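Local coordinates for DnaD domain protein (Enterococcus faecalis, PDB 2I5U), which is of unknown function but, as a member of the DnaB/DnaD family, probably takes part in the initiation of DNA replication, at residues R5-W8 and E9-F13; D25-I28 and S29-K33; R58-N61 and Y62-I66. One frame throughout, in Å; residues are numbered along the deposited sequence.

Interaction 1. Residues R5-W8 and E9-F13; sequences RSIW and ENNGF
The C-terminal end of helix 2-9 and the turn after it are closed by Trp8 and Phe13, whose rings stack face to face five residues apart. The Phe13 ring lies against the six-membered ring of Trp8, with centroids 4.3 Å apart and planes inclined by 30°. CB of Phe13 sits over the same indole, 3.3 Å from the centroid of the five-membered ring and only 10° off its normal, a close CH-pi contact. CB and the ring of Phe13 thus lie over both rings of the indole. With chi1 near 180° (-179°), the Trp8 side chain points away from its own backbone N, and the ring lies where Phe13 can stack on it.

The helical bonds run on from Glu9 N to Arg5 O and from Asn10 N to Ser6 O. Asn10 leaves helical angles, yet it grips Ser6 O twice. Asn10 N lies 3.0 Å and Asn10 ND2 2.8 Å from Ser6 O, reaching it from opposite faces of the carbonyl plane. Asn11 N then bonds to Trp8 O at 3.3 Å, standing well above that carbonyl plane.

Arg5 and Glu9 run side by side. Their aliphatic parts touch, but Arg5 NE and Glu9 OE2 are 4.3 Å apart, beyond a salt bridge. Glu9 OE2 instead accepts from Met16 N. Ile63 of helix 60-73 packs on both Trp8 and Phe13. This is a helix C-terminus in a small all-helical domain, ended by an asparagine side chain that folds back on the last turn and by an aromatic pair across the exit loop.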
ATOM      1  N   ARG A   5       8.554  -2.147  -1.245  1.00 21.74           N
ATOM      2  CA  ARG A   5       9.585  -2.274  -0.215  1.00 21.88           C
ATOM      3  C   ARG A   5      10.567  -1.088  -0.263  1.00 20.18           C
ATOM      4  O   ARG A   5      10.992  -0.580   0.789  1.00 18.99           O
ATOM      5  CB  ARG A   5      10.359  -3.609  -0.295  1.00 21.82           C
ATOM      6  CG  ARG A   5      11.308  -3.797   0.876  1.00 23.47           C
ATOM      7  CD  ARG A   5      12.178  -5.060   0.784  1.00 27.04           C
ATOM      8  NE  ARG A   5      11.457  -6.280   1.138  1.00 32.68           N
ATOM      9  CZ  ARG A   5      11.282  -7.329   0.331  1.00 34.26           C
ATOM     10  NH1 ARG A   5      10.599  -8.392   0.764  1.00 36.33           N
ATOM     11  NH2 ARG A   5      11.781  -7.335  -0.908  1.00 36.11           N
ATOM     12  N   SER A   6      10.915  -0.638  -1.470  1.00 19.44           N
ATOM     13  CA  SER A   6      11.893   0.459  -1.620  1.00 20.37           C
ATOM     14  C   SER A   6      11.369   1.792  -1.078  1.00 18.95           C
ATOM     15  O   SER A   6      12.078   2.510  -0.371  1.00 18.71           O
ATOM     16  CB  SER A   6      12.304   0.654  -3.076  1.00 21.26           C
ATOM     17  OG  SER A   6      12.814  -0.545  -3.636  1.00 26.36           O
ATOM     18  N   ILE A   7      10.147   2.161  -1.427  1.00 17.84           N
ATOM     19  CA  ILE A   7       9.612   3.406  -0.918  1.00 17.17           C
ATOM     20  C   ILE A   7       9.452   3.347   0.598  1.00 16.59           C
ATOM     21  O   ILE A   7       9.728   4.321   1.289  1.00 16.98           O
ATOM     22  CB  ILE A   7       8.329   3.897  -1.653  1.00 16.59           C
ATOM     23  CG1 ILE A   7       8.033   5.341  -1.238  1.00 16.70           C
ATOM     24  CG2 ILE A   7       7.140   2.974  -1.413  1.00 18.04           C
ATOM     25  CD1 ILE A   7       6.996   6.034  -2.030  1.00 19.07           C
ATOM     26  N   TRP A   8       9.041   2.198   1.135  1.00 15.83           N
ATOM     27  CA  TRP A   8       8.947   1.997   2.573  1.00 15.86           C
ATOM     28  C   TRP A   8      10.310   2.153   3.248  1.00 15.38           C
ATOM     29  O   TRP A   8      10.503   2.986   4.148  1.00 16.04           O
ATOM     30  CB  TRP A   8       8.374   0.604   2.845  1.00 16.02           C
ATOM     31  CG  TRP A   8       8.180   0.219   4.287  1.00 16.30           C
ATOM     32  CD1 TRP A   8       9.126  -0.265   5.143  1.00 17.62           C
ATOM     33  CD2 TRP A   8       6.941   0.194   5.010  1.00 16.75           C
ATOM     34  NE1 TRP A   8       8.562  -0.560   6.357  1.00 18.54           N
ATOM     35  CE2 TRP A   8       7.224  -0.282   6.302  1.00 17.10           C
ATOM     36  CE3 TRP A   8       5.612   0.551   4.692  1.00 16.59           C
ATOM     37  CZ2 TRP A   8       6.245  -0.396   7.284  1.00 18.69           C
ATOM     38  CZ3 TRP A   8       4.644   0.412   5.673  1.00 18.07           C
ATOM     39  CH2 TRP A   8       4.965  -0.059   6.939  1.00 17.96           C
ATOM     40  N   GLU A   9      11.283   1.360   2.799  1.00 16.12           N
ATOM     41  CA  GLU A   9      12.562   1.294   3.491  1.00 16.74           C
ATOM     42  C   GLU A   9      13.442   2.530   3.344  1.00 16.80           C
ATOM     43  O   GLU A   9      14.280   2.781   4.201  1.00 19.01           O
ATOM     44  CB  GLU A   9      13.318   0.022   3.087  1.00 17.58           C
ATOM     45  CG  GLU A   9      12.573  -1.211   3.548  1.00 18.29           C
ATOM     46  CD  GLU A   9      13.325  -2.496   3.356  1.00 20.12           C
ATOM     47  OE1 GLU A   9      14.263  -2.531   2.510  1.00 22.88           O
ATOM     48  OE2 GLU A   9      12.936  -3.499   4.027  1.00 20.98           O
ATOM     49  N   ASN A  10      13.227   3.325   2.299  1.00 16.26           N
ATOM     50  CA  ASN A  10      14.011   4.539   2.103  1.00 15.68           C
ATOM     51  C   ASN A  10      13.351   5.788   2.657  1.00 16.16           C
ATOM     52  O   ASN A  10      13.848   6.900   2.444  1.00 17.79           O
ATOM     53  CB  ASN A  10      14.344   4.702   0.620  1.00 15.75           C
ATOM     54  CG  ASN A  10      15.351   3.686   0.169  1.00 16.98           C
ATOM     55  OD1 ASN A  10      16.546   3.823   0.476  1.00 19.68           O
ATOM     56  ND2 ASN A  10      14.892   2.639  -0.520  1.00 19.74           N
ATOM     57  N   ASN A  11      12.247   5.625   3.375  1.00 15.91           N
ATOM     58  CA  ASN A  11      11.519   6.796   3.839  1.00 16.25           C
ATOM     59  C   ASN A  11      11.224   6.785   5.321  1.00 16.85           C
ATOM     60  O   ASN A  11      10.302   7.459   5.773  1.00 17.41           O
ATOM     61  CB  ASN A  11      10.272   7.031   2.975  1.00 16.07           C
ATOM     62  CG  ASN A  11      10.620   7.545   1.614  1.00 17.09           C
ATOM     63  OD1 ASN A  11      10.523   6.829   0.604  1.00 19.25           O
ATOM     64  ND2 ASN A  11      11.087   8.763   1.567  1.00 16.18           N
ATOM     65  N   GLY A  12      12.059   6.081   6.067  1.00 17.64           N
ATOM     66  CA  GLY A  12      12.021   6.144   7.531  1.00 18.32           C
ATOM     67  C   GLY A  12      10.984   5.266   8.191  1.00 18.68           C
ATOM     68  O   GLY A  12      10.659   5.477   9.372  1.00 20.91           O
ATOM     69  N   PHE A  13      10.453   4.294   7.463  1.00 18.19           N
ATOM     70  CA  PHE A  13       9.563   3.289   8.038  1.00 18.14           C
ATOM     71  C   PHE A  13      10.328   2.152   8.693  1.00 19.22           C
ATOM     72  O   PHE A  13       9.710   1.276   9.285  1.00 19.62           O
ATOM     73  CB  PHE A  13       8.700   2.659   6.959  1.00 18.13           C
ATOM     74  CG  PHE A  13       7.609   3.556   6.403  1.00 16.92           C
ATOM     75  CD1 PHE A  13       6.274   3.338   6.746  1.00 17.50           C
ATOM     76  CD2 PHE A  13       7.899   4.521   5.447  1.00 17.73           C
ATOM     77  CE1 PHE A  13       5.283   4.127   6.225  1.00 18.41           C
ATOM     78  CE2 PHE A  13       6.898   5.308   4.919  1.00 16.79           C
ATOM     79  CZ  PHE A  13       5.584   5.095   5.292  1.00 17.68           C
TER

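Interaction 2. Residues D25-I28 and S29-K33; sequences DYWI and SDFEK
The indole of Trp27 and the ring of Phe31 lie near parallel but slid apart, one helical turn from each other on helix 18-32. Their planes are inclined by 29° and their centroids lie 5.4 Å apart, so the rings barely overlap. Contact is made by the benzo part of the indole: Trp27 CE3 is 3.4 Å from Phe31 CE2, and CB of Asp30 approaches the same CE3 atom obliquely. The Phe31 ring also leans on the backbone, with CD2 3.2 Å from Trp27 O.

A second flat pair, Tyr26 and Asp30, is turned almost perpendicular, the carboxylate plane standing 85° from the phenol ring. Asp30 OD2 comes obliquely to the ring carbons, 3.5 Å from Tyr26 CD2. Asp30 CG is anti to the carbonyl carbon (chi1 -80°), which swings the carboxylate back toward the preceding turn.

On another flank, Ile28 and Glu32 lie side by side and point the same way. The methyl CG2 of Ile28 is near Glu32 OE2. Water 1 donates to Asp25 O at 2.8 Å; its further link to Ser29 OG holds for one of two conformers of that serine. Four regular backbone bonds, from Ser29 N to Asp25 O through Glu32 N to Ile28 O, hold the turns in step.

Trp27 and Phe31 are buried, but they face different neighbours. Phe31 packs on Ala41 and Leu44 of helix 38-55, while Trp27 reaches Leu67 and Lys68 of helix 60-73. Trp27 NE1 makes weak hydrogen bonds to Tyr60 OH and Asn64 OD1. This is i to i+4 packing on an amphipathic alpha-helix, whose buried Trp27 and Phe31 face the neighbouring helices of the all-helical fold.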
ATOM      1  N   ASP A  25       0.856  -7.841  -0.005  1.00 18.09           N
ATOM      2  CA  ASP A  25       0.565  -8.869  -1.027  1.00 19.42           C
ATOM      3  C   ASP A  25      -0.932  -9.130  -1.080  1.00 20.00           C
ATOM      4  O   ASP A  25      -1.527  -9.254  -2.164  1.00 20.60           O
ATOM      5  CB  ASP A  25       1.261 -10.202  -0.717  1.00 19.73           C
ATOM      6  CG  ASP A  25       2.726 -10.216  -1.070  1.00 23.46           C
ATOM      7  OD1 ASP A  25       3.151  -9.378  -1.877  1.00 27.53           O
ATOM      8  OD2 ASP A  25       3.447 -11.122  -0.560  1.00 27.80           O
ATOM      9  N   TYR A  26      -1.541  -9.209   0.091  1.00 19.42           N
ATOM     10  CA  TYR A  26      -2.971  -9.462   0.205  1.00 20.41           C
ATOM     11  C   TYR A  26      -3.764  -8.269  -0.322  1.00 19.53           C
ATOM     12  O   TYR A  26      -4.792  -8.445  -0.967  1.00 20.02           O
ATOM     13  CB  TYR A  26      -3.352  -9.807   1.641  1.00 21.63           C
ATOM     14  CG  TYR A  26      -4.514 -10.727   1.693  1.00 25.10           C
ATOM     15  CD1 TYR A  26      -4.342 -12.104   1.530  1.00 26.53           C
ATOM     16  CD2 TYR A  26      -5.804 -10.231   1.803  1.00 26.12           C
ATOM     17  CE1 TYR A  26      -5.418 -12.954   1.529  1.00 27.82           C
ATOM     18  CE2 TYR A  26      -6.889 -11.084   1.813  1.00 26.47           C
ATOM     19  CZ  TYR A  26      -6.681 -12.440   1.671  1.00 27.83           C
ATOM     20  OH  TYR A  26      -7.740 -13.305   1.648  1.00 27.82           O
ATOM     21  N   TRP A  27      -3.257  -7.051  -0.115  1.00 19.21           N
ATOM     22  CA  TRP A  27      -3.920  -5.855  -0.634  1.00 19.37           C
ATOM     23  C   TRP A  27      -3.898  -5.838  -2.149  1.00 20.09           C
ATOM     24  O   TRP A  27      -4.888  -5.471  -2.776  1.00 20.05           O
ATOM     25  CB  TRP A  27      -3.254  -4.578  -0.099  1.00 19.38           C
ATOM     26  CG  TRP A  27      -3.927  -4.039   1.112  1.00 18.91           C
ATOM     27  CD1 TRP A  27      -3.405  -3.906   2.378  1.00 19.86           C
ATOM     28  CD2 TRP A  27      -5.247  -3.536   1.167  1.00 20.00           C
ATOM     29  NE1 TRP A  27      -4.340  -3.358   3.209  1.00 18.68           N
ATOM     30  CE2 TRP A  27      -5.487  -3.126   2.492  1.00 18.32           C
ATOM     31  CE3 TRP A  27      -6.277  -3.424   0.223  1.00 19.19           C
ATOM     32  CZ2 TRP A  27      -6.717  -2.595   2.898  1.00 20.04           C
ATOM     33  CZ3 TRP A  27      -7.492  -2.885   0.617  1.00 20.03           C
ATOM     34  CH2 TRP A  27      -7.705  -2.488   1.953  1.00 19.89           C
ATOM     35  N   ILE A  28      -2.779  -6.232  -2.741  1.00 20.68           N
ATOM     36  CA  ILE A  28      -2.689  -6.315  -4.197  1.00 21.12           C
ATOM     37  C   ILE A  28      -3.741  -7.302  -4.719  1.00 21.09           C
ATOM     38  O   ILE A  28      -4.468  -6.999  -5.690  1.00 21.49           O
ATOM     39  CB  ILE A  28      -1.263  -6.712  -4.670  1.00 20.98           C
ATOM     40  CG1 ILE A  28      -0.285  -5.565  -4.408  1.00 21.07           C
ATOM     41  CG2 ILE A  28      -1.266  -7.083  -6.158  1.00 20.64           C
ATOM     42  CD1 ILE A  28       1.163  -5.961  -4.565  1.00 22.04           C
ATOM     43  N   SER A  29      -3.845  -8.459  -4.066  0.50 21.32           N
ATOM     44  CA  SER A  29      -4.850  -9.465  -4.429  0.50 21.67           C
ATOM     45  C   SER A  29      -6.270  -8.916  -4.307  1.00 21.23           C
ATOM     46  O   SER A  29      -7.137  -9.194  -5.168  1.00 20.73           O
ATOM     47  CB  SER A  29      -4.694 -10.702  -3.555  1.00 22.58           C
ATOM     48  OG  SER A  29      -3.531 -11.427  -3.925  0.50 25.78           O
ATOM     49  N   ASP A  30      -6.525  -8.143  -3.253  1.00 20.39           N
ATOM     50  CA  ASP A  30      -7.859  -7.620  -3.004  1.00 21.49           C
ATOM     51  C   ASP A  30      -8.264  -6.574  -4.040  1.00 21.62           C
ATOM     52  O   ASP A  30      -9.411  -6.557  -4.494  1.00 20.70           O
ATOM     53  CB  ASP A  30      -8.006  -7.098  -1.570  1.00 21.80           C
ATOM     54  CG  ASP A  30      -8.250  -8.217  -0.558  1.00 24.41           C
ATOM     55  OD1 ASP A  30      -8.501  -9.380  -0.960  1.00 27.63           O
ATOM     56  OD2 ASP A  30      -8.202  -7.927   0.647  1.00 27.19           O
ATOM     57  N   PHE A  31      -7.319  -5.744  -4.465  1.00 22.22           N
ATOM     58  CA  PHE A  31      -7.609  -4.786  -5.532  1.00 22.47           C
ATOM     59  C   PHE A  31      -7.815  -5.506  -6.843  1.00 22.49           C
ATOM     60  O   PHE A  31      -8.674  -5.101  -7.635  1.00 23.35           O
ATOM     61  CB  PHE A  31      -6.542  -3.693  -5.638  1.00 22.91           C
ATOM     62  CG  PHE A  31      -6.727  -2.588  -4.633  1.00 22.09           C
ATOM     63  CD1 PHE A  31      -7.787  -1.696  -4.752  1.00 22.91           C
ATOM     64  CD2 PHE A  31      -5.896  -2.478  -3.535  1.00 23.70           C
ATOM     65  CE1 PHE A  31      -7.973  -0.689  -3.800  1.00 23.51           C
ATOM     66  CE2 PHE A  31      -6.094  -1.471  -2.595  1.00 23.20           C
ATOM     67  CZ  PHE A  31      -7.129  -0.595  -2.726  1.00 22.94           C
ATOM     68  N   GLU A  32      -7.081  -6.598  -7.068  1.00 22.44           N
ATOM     69  CA  GLU A  32      -7.305  -7.420  -8.278  1.00 23.23           C
ATOM     70  C   GLU A  32      -8.700  -8.029  -8.308  1.00 22.89           C
ATOM     71  O   GLU A  32      -9.311  -8.153  -9.385  1.00 22.59           O
ATOM     72  CB  GLU A  32      -6.246  -8.518  -8.408  1.00 23.19           C
ATOM     73  CG  GLU A  32      -4.881  -7.989  -8.855  1.00 25.29           C
ATOM     74  CD  GLU A  32      -3.745  -8.991  -8.677  1.00 27.67           C
ATOM     75  OE1 GLU A  32      -3.913 -10.000  -7.948  1.00 33.06           O
ATOM     76  OE2 GLU A  32      -2.667  -8.754  -9.253  1.00 34.53           O
ATOM     77  N   LYS A  33      -9.227  -8.395  -7.143  1.00 22.55           N
ATOM     78  CA  LYS A  33     -10.564  -8.993  -7.050  1.00 23.16           C
ATOM     79  C   LYS A  33     -11.679  -8.037  -7.475  1.00 23.06           C
ATOM     80  O   LYS A  33     -12.788  -8.480  -7.743  1.00 22.10           O
ATOM     81  CB  LYS A  33     -10.848  -9.485  -5.634  1.00 22.95           C
ATOM     82  CG  LYS A  33     -10.096 -10.750  -5.247  1.00 23.68           C
ATOM     83  CD  LYS A  33     -10.505 -11.253  -3.874  1.00 24.17           C
ATOM     84  CE  LYS A  33      -9.617 -12.420  -3.434  1.00 25.93           C
ATOM     85  NZ  LYS A  33     -10.095 -13.062  -2.177  1.00 28.04           N
TER
HETATM   86  O   HOH W   1      -0.429 -10.574  -4.361  1.00 32.08           O

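Interaction 3. Residues R58-N61 and Y62-I66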
ATOM      1  N   ARG A  58       3.853   7.331   9.391  1.00 16.28           N
ATOM      2  CA  ARG A  58       4.561   6.316   8.676  1.00 16.22           C
ATOM      3  C   ARG A  58       4.392   4.975   9.368  1.00 16.10           C
ATOM      4  O   ARG A  58       5.328   4.422   9.974  1.00 16.70           O
ATOM      5  CB  ARG A  58       6.023   6.680   8.517  1.00 16.43           C
ATOM      6  CG  ARG A  58       6.217   7.841   7.566  1.00 16.34           C
ATOM      7  CD  ARG A  58       7.614   8.308   7.524  1.00 16.68           C
ATOM      8  NE  ARG A  58       7.954   9.139   8.667  1.00 16.61           N
ATOM      9  CZ  ARG A  58       9.133   9.729   8.833  1.00 15.19           C
ATOM     10  NH1 ARG A  58      10.122   9.485   7.967  1.00 15.85           N
ATOM     11  NH2 ARG A  58       9.351  10.517   9.886  1.00 16.30           N
ATOM     12  N   ASN A  59       3.190   4.438   9.228  1.00 16.30           N
ATOM     13  CA  ASN A  59       2.856   3.115   9.798  1.00 16.26           C
ATOM     14  C   ASN A  59       1.763   2.444   8.995  1.00 16.54           C
ATOM     15  O   ASN A  59       1.010   3.092   8.258  1.00 16.20           O
ATOM     16  CB  ASN A  59       2.445   3.228  11.261  1.00 16.43           C
ATOM     17  CG  ASN A  59       1.226   4.103  11.451  1.00 16.58           C
ATOM     18  OD1 ASN A  59       0.101   3.688  11.168  1.00 20.62           O
ATOM     19  ND2 ASN A  59       1.442   5.309  11.928  1.00 20.07           N
ATOM     20  N   TYR A  60       1.700   1.130   9.124  1.00 15.78           N
ATOM     21  CA  TYR A  60       0.744   0.340   8.353  1.00 15.93           C
ATOM     22  C   TYR A  60      -0.698   0.711   8.682  1.00 16.51           C
ATOM     23  O   TYR A  60      -1.560   0.700   7.808  1.00 17.61           O
ATOM     24  CB  TYR A  60       0.977  -1.158   8.547  1.00 16.97           C
ATOM     25  CG  TYR A  60      -0.037  -1.980   7.809  1.00 16.65           C
ATOM     26  CD1 TYR A  60       0.033  -2.131   6.443  1.00 17.30           C
ATOM     27  CD2 TYR A  60      -1.099  -2.593   8.474  1.00 16.58           C
ATOM     28  CE1 TYR A  60      -0.919  -2.883   5.742  1.00 18.58           C
ATOM     29  CE2 TYR A  60      -2.034  -3.340   7.793  1.00 17.53           C
ATOM     30  CZ  TYR A  60      -1.960  -3.467   6.424  1.00 18.53           C
ATOM     31  OH  TYR A  60      -2.925  -4.251   5.785  1.00 19.98           O
ATOM     32  N   ASN A  61      -0.980   0.982   9.950  1.00 16.75           N
ATOM     33  CA  ASN A  61      -2.359   1.307  10.331  1.00 16.49           C
ATOM     34  C   ASN A  61      -2.921   2.455   9.504  1.00 16.41           C
ATOM     35  O   ASN A  61      -4.032   2.385   9.008  1.00 17.99           O
ATOM     36  CB  ASN A  61      -2.463   1.620  11.821  1.00 16.72           C
ATOM     37  CG  ASN A  61      -2.310   0.385  12.703  1.00 16.30           C
ATOM     38  OD1 ASN A  61      -2.725  -0.722  12.334  1.00 18.77           O
ATOM     39  ND2 ASN A  61      -1.774   0.583  13.887  1.00 18.33           N
ATOM     40  N   TYR A  62      -2.124   3.495   9.341  1.00 16.77           N
ATOM     41  CA  TYR A  62      -2.573   4.684   8.624  1.00 17.23           C
ATOM     42  C   TYR A  62      -2.768   4.358   7.137  1.00 17.24           C
ATOM     43  O   TYR A  62      -3.778   4.751   6.512  1.00 18.04           O
ATOM     44  CB  TYR A  62      -1.547   5.796   8.786  1.00 18.07           C
ATOM     45  CG  TYR A  62      -1.990   7.148   8.266  1.00 18.09           C
ATOM     46  CD1 TYR A  62      -2.692   8.028   9.076  1.00 20.20           C
ATOM     47  CD2 TYR A  62      -1.618   7.579   7.008  1.00 18.22           C
ATOM     48  CE1 TYR A  62      -3.061   9.268   8.615  1.00 20.17           C
ATOM     49  CE2 TYR A  62      -1.992   8.816   6.546  1.00 19.08           C
ATOM     50  CZ  TYR A  62      -2.725   9.647   7.350  1.00 19.07           C
ATOM     51  OH  TYR A  62      -3.092  10.924   6.908  1.00 21.72           O
ATOM     52  N   ILE A  63      -1.829   3.595   6.584  1.00 16.54           N
ATOM     53  CA  ILE A  63      -1.913   3.203   5.180  1.00 17.05           C
ATOM     54  C   ILE A  63      -3.117   2.294   4.925  1.00 17.24           C
ATOM     55  O   ILE A  63      -3.825   2.449   3.932  1.00 16.77           O
ATOM     56  CB  ILE A  63      -0.591   2.533   4.724  1.00 16.66           C
ATOM     57  CG1 ILE A  63       0.537   3.569   4.739  1.00 17.70           C
ATOM     58  CG2 ILE A  63      -0.748   1.912   3.360  1.00 18.03           C
ATOM     59  CD1 ILE A  63       1.882   2.955   4.817  1.00 18.23           C
ATOM     60  N   ASN A  64      -3.326   1.335   5.814  1.00 16.59           N
ATOM     61  CA  ASN A  64      -4.463   0.412   5.732  1.00 16.95           C
ATOM     62  C   ASN A  64      -5.807   1.167   5.688  1.00 17.60           C
ATOM     63  O   ASN A  64      -6.688   0.827   4.909  1.00 17.63           O
ATOM     64  CB  ASN A  64      -4.398  -0.558   6.924  1.00 17.63           C
ATOM     65  CG  ASN A  64      -5.418  -1.645   6.860  1.00 19.57           C
ATOM     66  OD1 ASN A  64      -5.567  -2.326   5.859  1.00 20.60           O
ATOM     67  ND2 ASN A  64      -6.107  -1.847   7.967  1.00 24.59           N
ATOM     68  N   ALA A  65      -5.952   2.173   6.530  1.00 17.61           N
ATOM     69  CA  ALA A  65      -7.192   2.960   6.546  1.00 18.28           C
ATOM     70  C   ALA A  65      -7.436   3.602   5.189  1.00 18.43           C
ATOM     71  O   ALA A  65      -8.582   3.619   4.689  1.00 19.19           O
ATOM     72  CB  ALA A  65      -7.138   3.998   7.624  1.00 18.49           C
ATOM     73  N   ILE A  66      -6.374   4.141   4.595  1.00 19.53           N
ATOM     74  CA  ILE A  66      -6.481   4.750   3.273  1.00 19.81           C
ATOM     75  C   ILE A  66      -6.917   3.733   2.234  1.00 20.12           C
ATOM     76  O   ILE A  66      -7.834   3.962   1.458  1.00 20.53           O
ATOM     77  CB  ILE A  66      -5.146   5.353   2.817  1.00 19.62           C
ATOM     78  CG1 ILE A  66      -4.709   6.481   3.747  1.00 21.39           C
ATOM     79  CG2 ILE A  66      -5.258   5.876   1.389  1.00 18.88           C
ATOM     80  CD1 ILE A  66      -3.282   6.961   3.525  1.00 22.47           C
TER
HETATM   81  O   HOH W   2      -6.084   0.790   9.910  1.00 26.56           O
HETATM   82  O   HOH W   3      -4.758  -1.627  10.794  1.00 37.10           O
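Asn59 has CG between its backbone N and carbonyl carbon (chi1 60°), and this turns OD1 back over the first turn of the helix to reach Tyr62 N. Asn59 is the N-cap of helix 60-73, and its OD1 accepts the capping bond from Tyr62 N at 2.9 Å. Asn59 O also receives weak bonds from Tyr62 N and Ile63 N, so the cap residue serves the opening turn through both its side chain and its backbone.

Tyr60 and Asn64 form the next layer. Both extend with CG anti to the backbone N, at chi1 177° for Tyr60, and the ring and the amide lie nearly parallel, 17° apart. CB of Asn64 sits over one face of the Tyr60 ring, 4.0 Å from its centroid, in a CH-pi contact. Beneath them, Asn64 N makes a short, nearly linear bond of 2.7 Å to Tyr60 O.

The ring of Phe24, from helix 18-32, meets Tyr60 edge to face. The Ile63 side chain touches Ile49 and Phe24.

Two waters tie Asn61 to the amide of Asn64. Water 3 donates to Asn61 OD1 and accepts weakly from Asn64 ND2. Water 2 donates to Asn61 O at 2.8 Å and accepts from Asn64 ND2 at 3.3 Å.

Interaction 3 touches both of the others, whereas interactions 1 and 2 lie on opposite sides of the chain's centre, their centres 20 Å apart and nearest atoms about 8 Å apart. Toward interaction 1, Arg58 NH1 makes a probable hydrogen bond of 3.0 Å to Asn11 O, and Phe13 CE1 packs 3.4 Å from Arg58 CA. Toward interaction 2, Trp27 NE1 lies 3.1 Å from both Tyr60 OH and Asn64 OD1. Helix 60-73 and the residues just before it thus join the loop after helix 2-9 to helix 18-32. A bound magnesium ion lies about 4 Å from the Asp25 side chain and about 9 Å from that of Arg5.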